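PDB 4PHR: putative glycosyltransferase (GalT1), which binds UDP through this N-terminal GT-D-fold domain and probably acts as a glycosyltransferase. Local coordinates for residues 160-165 / 228-233. Residues are numbered along the deposited sequence; the frame is centred on the assembly and turned at random.
With UDP (uridine-5'-diphosphate), chain B.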
loop_
_atom_site.group_PDB
_atom_site.type_symbol
_atom_site.label_atom_id
_atom_site.label_comp_id
_atom_site.label_asym_id
_atom_site.label_seq_id
_atom_site.Cartn_x
_atom_site.Cartn_y
_atom_site.Cartn_z
ATOM N N VAL A 160 13.036 3.337 -8.769
ATOM C CA VAL A 160 13.803 3.915 -9.865
ATOM C C VAL A 160 14.646 5.077 -9.351
ATOM O O VAL A 160 14.132 6.019 -8.753
ATOM C CB VAL A 160 12.900 4.363 -11.028
ATOM C CG1 VAL A 160 13.734 5.033 -12.114
ATOM C CG2 VAL A 160 12.146 3.164 -11.586
ATOM N N GLY A 161 15.949 4.992 -9.577
ATOM C CA GLY A 161 16.867 5.998 -9.079
ATOM C C GLY A 161 17.264 5.841 -7.621
ATOM O O GLY A 161 17.899 6.724 -7.060
ATOM N N ASN A 162 16.880 4.730 -7.001
ATOM C CA ASN A 162 17.323 4.430 -5.642
ATOM C C ASN A 162 17.633 2.938 -5.516
ATOM O O ASN A 162 17.438 2.184 -6.474
ATOM C CB ASN A 162 16.305 4.914 -4.584
ATOM C CG ASN A 162 14.966 4.207 -4.680
ATOM O OD1 ASN A 162 14.891 2.989 -4.571
ATOM N ND2 ASN A 162 13.893 4.980 -4.830
ATOM N N ASP A 163 18.099 2.504 -4.349
ATOM C CA ASP A 163 18.528 1.112 -4.176
ATOM C C ASP A 163 17.503 0.220 -3.472
ATOM O O ASP A 163 17.839 -0.856 -2.982
ATOM C CB ASP A 163 19.892 1.038 -3.467
ATOM C CG ASP A 163 19.843 1.537 -2.034
ATOM O OD1 ASP A 163 18.747 1.891 -1.556
ATOM O OD2 ASP A 163 20.903 1.555 -1.373
ATOM N N LEU A 164 16.246 0.648 -3.440
ATOM C CA LEU A 164 15.223 -0.111 -2.719
ATOM C C LEU A 164 15.165 -1.595 -3.110
ATOM O O LEU A 164 15.086 -2.471 -2.247
ATOM C CB LEU A 164 13.853 0.536 -2.907
ATOM C CG LEU A 164 12.676 -0.080 -2.146
ATOM C CD1 LEU A 164 12.928 -0.060 -0.637
ATOM C CD2 LEU A 164 11.414 0.677 -2.499
ATOM N N PHE A 165 15.211 -1.875 -4.409
ATOM C CA PHE A 165 15.098 -3.246 -4.902
ATOM C C PHE A 165 16.413 -3.823 -5.430
ATOM O O PHE A 165 16.399 -4.781 -6.204
ATOM C CB PHE A 165 14.036 -3.328 -6.013
ATOM C CG PHE A 165 12.663 -2.893 -5.578
ATOM C CD1 PHE A 165 12.002 -3.558 -4.568
ATOM C CD2 PHE A 165 12.036 -1.829 -6.189
ATOM C CE1 PHE A 165 10.747 -3.160 -4.160
ATOM C CE2 PHE A 165 10.764 -1.426 -5.794
ATOM C CZ PHE A 165 10.123 -2.093 -4.780
ATOM N N HIS A 228 2.685 3.366 -1.385
ATOM C CA HIS A 228 3.606 4.511 -1.483
ATOM C C HIS A 228 5.005 4.262 -0.906
ATOM O O HIS A 228 5.715 5.212 -0.536
ATOM C CB HIS A 228 2.971 5.746 -0.833
ATOM C CG HIS A 228 2.044 6.495 -1.740
ATOM N ND1 HIS A 228 0.741 6.788 -1.401
ATOM C CD2 HIS A 228 2.244 7.034 -2.965
ATOM C CE1 HIS A 228 0.178 7.480 -2.377
ATOM N NE2 HIS A 228 1.070 7.646 -3.337
ATOM N N ILE A 229 5.415 2.999 -0.823
ATOM C CA ILE A 229 6.705 2.679 -0.212
ATOM C C ILE A 229 7.863 3.480 -0.830
ATOM O O ILE A 229 8.786 3.897 -0.130
ATOM C CB ILE A 229 7.020 1.152 -0.252
ATOM C CG1 ILE A 229 8.261 0.850 0.585
ATOM C CG2 ILE A 229 7.161 0.647 -1.686
ATOM C CD1 ILE A 229 8.087 1.215 2.043
ATOM N N ASP A 230 7.817 3.728 -2.136
ATOM C CA ASP A 230 8.922 4.438 -2.771
ATOM C C ASP A 230 9.099 5.866 -2.256
ATOM O O ASP A 230 10.229 6.311 -2.032
ATOM C CB ASP A 230 8.779 4.472 -4.294
ATOM C CG ASP A 230 9.939 5.191 -4.957
ATOM O OD1 ASP A 230 10.967 4.532 -5.244
ATOM O OD2 ASP A 230 9.829 6.419 -5.175
ATOM N N SER A 231 7.992 6.593 -2.104
ATOM C CA SER A 231 8.061 7.961 -1.591
ATOM C C SER A 231 8.670 7.967 -0.204
ATOM O O SER A 231 9.526 8.804 0.106
ATOM C CB SER A 231 6.669 8.594 -1.509
ATOM O OG SER A 231 6.108 8.770 -2.793
ATOM N N GLU A 232 8.205 7.047 0.640
ATOM C CA GLU A 232 8.688 6.965 2.015
ATOM C C GLU A 232 10.182 6.638 2.045
ATOM O O GLU A 232 10.947 7.212 2.831
ATOM C CB GLU A 232 7.871 5.939 2.795
ATOM C CG GLU A 232 6.438 6.410 3.071
ATOM C CD GLU A 232 6.289 7.082 4.429
ATOM O OE1 GLU A 232 7.304 7.244 5.140
ATOM O OE2 GLU A 232 5.149 7.447 4.794
ATOM N N TYR A 233 10.616 5.738 1.169
ATOM C CA TYR A 233 12.023 5.384 1.121
ATOM C C TYR A 233 12.864 6.575 0.662
ATOM O O TYR A 233 13.932 6.830 1.207
ATOM C CB TYR A 233 12.256 4.167 0.220
ATOM C CG TYR A 233 13.662 3.629 0.309
ATOM C CD1 TYR A 233 14.150 3.113 1.502
ATOM C CD2 TYR A 233 14.511 3.651 -0.793
ATOM C CE1 TYR A 233 15.451 2.625 1.594
ATOM C CE2 TYR A 233 15.808 3.164 -0.709
ATOM C CZ TYR A 233 16.265 2.647 0.485
ATOM O OH TYR A 233 17.559 2.168 0.570
HETATM N N1 UDP B . -1.661 4.445 -8.316
HETATM C C2 UDP B . -1.652 4.206 -9.668
HETATM N N3 UDP B . -2.838 4.149 -10.361
HETATM C C4 UDP B . -4.036 4.323 -9.712
HETATM C C5 UDP B . -4.052 4.561 -8.338
HETATM C C6 UDP B . -2.835 4.759 -7.694
HETATM O O2 UDP B . -0.588 4.069 -10.272
HETATM O O4 UDP B . -5.076 4.234 -10.374
HETATM C "C1'" UDP B . -0.385 4.419 -7.585
HETATM C "C2'" UDP B . 0.244 5.710 -7.135
HETATM O "O2'" UDP B . 0.945 6.320 -8.199
HETATM C "C3'" UDP B . 1.172 5.207 -6.052
HETATM C "C4'" UDP B . 0.393 4.050 -5.448
HETATM O "O4'" UDP B . -0.642 3.726 -6.380
HETATM O "O3'" UDP B . 2.356 4.699 -6.627
HETATM C "C5'" UDP B . -0.197 4.406 -4.089
HETATM O "O5'" UDP B . -0.972 3.307 -3.629
HETATM P PA UDP B . -1.777 3.350 -2.236
HETATM O O1A UDP B . -2.852 4.357 -2.317
HETATM O O2A UDP B . -2.200 1.955 -1.966
HETATM O O3A UDP B . -0.628 3.867 -1.217
HETATM P PB UDP B . -0.571 4.032 0.403
HETATM O O1B UDP B . -0.679 5.498 0.660
HETATM O O2B UDP B . 0.768 3.503 0.755
HETATM O O3B UDP B . -1.710 3.273 1.012
HETATM O O HOH W 1 20.743 1.350 1.472
#
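Leu-164 lies over one face of the Tyr-233 ring. Its CD1 methyl makes a CH-pi contact 3.9 Å from the Tyr-233 ring centroid, 13° off the normal. Leu-164 CD2 turns instead to Ile-229 CG2. Asp-163 meets the same ring at its edge. Tyr-233 OH donates to Asp-163 OD1, a very short bond of 2.5 Å, with OD1 near the ring plane. The tyrosine's CG is anti to the backbone N (chi1 -171°), which extends the ring toward the loop, where Leu-164 covers one face and Asp-163 stands at the edge. A water donates to Asp-163 OD2, and Lys-140 is hydrogen-bonded to Tyr-233 OH.

Nearer the start of the helix, Asn-162 ND2 donates to Asp-230 OD1 at 3.0 Å. The acceptor lies in the amide plane, but the amide nitrogen approaches the syn side of the carboxylate from 32° out of its plane. The other end of the amide closes an Asx turn: Asn-162 OD1 accepts from Leu-164 N at 2.9 Å, on a lone pair. Asp-230 OD1 also takes Gly-159 N, and its OD2 pairs with Lys-249.

This joins the loop between strands 147-153 and 170-176 to helix 229-238. His-228, the N-cap residue, binds the UDP beta-phosphate through its backbone N and ND1. The two aspartates thus tie the loop to the helix whose N-terminal end meets the diphosphate, and the lysine beside Asp-230 probably helps stabilise its negative charge.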